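Local coordinates for flagellar motor switch protein FliG (Thermotoga maritima, PDB 5TDY) that probably forms part of the flagellar switch complex, proposed to lie at the base of the basal body, that interacts with chemotaxis proteins and with motor components determining rotation direction, at residues Val14-Val17 against Ala18-Pro21. Numbering follows the deposited sequence.
Sequences VLLV and ALGP
A18 N donates to V14 O at 2.9 Å and L19 N to L15 O at 3.0 Å, two successive i+4 bonds that continue helix 8-19 through its last turn, after which the pattern changes to an i+3 bond, G20 N lying 3.0 Å from V17 O, whereas the i+4 bond from G20 N to L16 O is weak and long at 3.5 Å.

Among the side chains, L16 and L19 meet through methyl groups, L16 CD2 lying 4.1 Å from L19 CD1. Each leucine sets CG beside its own backbone N, with chi1 at -66° in L16, and the two chains run at a slant to one another. This face is apolar: V27 of helix 21-28 touches both leucines, and L39 and I43 of helix 33-44 pack on L16. L19 CB also rests over the preceding turn, 3.6 Å from L16 O, while A18 CB lies 3.4 Å from V14 O. L15 turns to L58 and F61 of helix 51-66 and, like L19, packs on an apolar side chain of another protein chain.

In the i+3 bond G20 N stands above the carbonyl plane of V17, 60° out of it and not on a lone pair. Positive phi at G20 (82°) marks where helical geometry stops. G20 doubles as N-cap of helix 21-28, whose first residue is P21. The whole is a helix C-terminus ended by a positive-phi glycine, with the next helix beginning at once, within the all-helical FliG N-terminal domain.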
ATOM      1  N   VAL B  14      -6.242   7.592  -1.743  1.00 11.97           N
ATOM      2  CA  VAL B  14      -5.967   7.086  -0.404  1.00 11.63           C
ATOM      3  C   VAL B  14      -4.465   6.926  -0.197  1.00 13.89           C
ATOM      4  O   VAL B  14      -3.927   7.271   0.868  1.00 11.41           O
ATOM      5  CB  VAL B  14      -6.733   5.770  -0.155  1.00 14.40           C
ATOM      6  CG1 VAL B  14      -6.243   5.076   1.133  1.00 13.91           C
ATOM      7  CG2 VAL B  14      -8.254   6.034  -0.081  1.00 15.39           C
ATOM      8  N   LEU B  15      -3.751   6.444  -1.221  1.00 10.96           N
ATOM      9  CA  LEU B  15      -2.314   6.250  -1.067  1.00 15.14           C
ATOM     10  C   LEU B  15      -1.609   7.579  -0.854  1.00 14.96           C
ATOM     11  O   LEU B  15      -0.752   7.703   0.034  1.00 10.99           O
ATOM     12  CB  LEU B  15      -1.734   5.522  -2.289  1.00 17.90           C
ATOM     13  CG  LEU B  15      -0.258   5.099  -2.253  1.00 17.38           C
ATOM     14  CD1 LEU B  15      -0.062   3.994  -1.232  1.00 15.74           C
ATOM     15  CD2 LEU B  15       0.192   4.629  -3.619  1.00 17.72           C
ATOM     16  N   LEU B  16      -1.966   8.597  -1.647  1.00 10.82           N
ATOM     17  CA  LEU B  16      -1.282   9.880  -1.508  1.00 11.51           C
ATOM     18  C   LEU B  16      -1.630  10.557  -0.187  1.00 10.07           C
ATOM     19  O   LEU B  16      -0.787  11.239   0.400  1.00 13.70           O
ATOM     20  CB  LEU B  16      -1.607  10.787  -2.697  1.00 12.60           C
ATOM     21  CG  LEU B  16      -1.042  10.267  -4.032  1.00 11.19           C
ATOM     22  CD1 LEU B  16      -1.623  11.054  -5.180  1.00 14.51           C
ATOM     23  CD2 LEU B  16       0.502  10.335  -4.043  1.00 10.60           C
ATOM     24  N   VAL B  17      -2.868  10.416   0.292  1.00 11.30           N
ATOM     25  CA  VAL B  17      -3.189  10.957   1.610  1.00 10.01           C
ATOM     26  C   VAL B  17      -2.354  10.261   2.677  1.00 12.21           C
ATOM     27  O   VAL B  17      -1.788  10.909   3.563  1.00 12.20           O
ATOM     28  CB  VAL B  17      -4.699  10.849   1.889  1.00 12.05           C
ATOM     29  CG1 VAL B  17      -4.997  11.008   3.386  1.00 16.18           C
ATOM     30  CG2 VAL B  17      -5.468  11.930   1.095  1.00 10.18           C
ATOM     31  N   ALA B  18      -2.213   8.939   2.567  1.00 11.17           N
ATOM     32  CA  ALA B  18      -1.432   8.166   3.535  1.00 15.24           C
ATOM     33  C   ALA B  18       0.036   8.554   3.534  1.00 15.54           C
ATOM     34  O   ALA B  18       0.720   8.413   4.556  1.00 13.62           O
ATOM     35  CB  ALA B  18      -1.566   6.666   3.238  1.00 16.08           C
ATOM     36  N   LEU B  19       0.552   9.009   2.391  1.00 14.60           N
ATOM     37  CA  LEU B  19       1.940   9.432   2.342  1.00 13.52           C
ATOM     38  C   LEU B  19       2.162  10.749   3.084  1.00 14.78           C
ATOM     39  O   LEU B  19       3.278  11.012   3.538  1.00 13.49           O
ATOM     40  CB  LEU B  19       2.390   9.545   0.881  1.00 12.90           C
ATOM     41  CG  LEU B  19       2.883   8.244   0.229  1.00 18.72           C
ATOM     42  CD1 LEU B  19       2.863   8.349  -1.292  1.00 13.94           C
ATOM     43  CD2 LEU B  19       4.269   7.884   0.710  1.00 13.70           C
ATOM     44  N   GLY B  20       1.122  11.562   3.256  1.00 15.70           N
ATOM     45  CA  GLY B  20       1.302  12.878   3.828  1.00 16.44           C
ATOM     46  C   GLY B  20       1.769  13.855   2.768  1.00 17.44           C
ATOM     47  O   GLY B  20       2.271  13.459   1.712  1.00 18.22           O
ATOM     48  N   PRO B  21       1.607  15.155   3.033  1.00 16.14           N
ATOM     49  CA  PRO B  21       1.793  16.150   1.960  1.00 14.49           C
ATOM     50  C   PRO B  21       3.209  16.254   1.405  1.00 12.93           C
ATOM     51  O   PRO B  21       3.364  16.451   0.194  1.00 11.42           O
ATOM     52  CB  PRO B  21       1.357  17.462   2.635  1.00 15.05           C
ATOM     53  CG  PRO B  21       0.357  17.023   3.657  1.00 17.69           C
ATOM     54  CD  PRO B  21       0.874  15.708   4.188  1.00 13.87           C
TER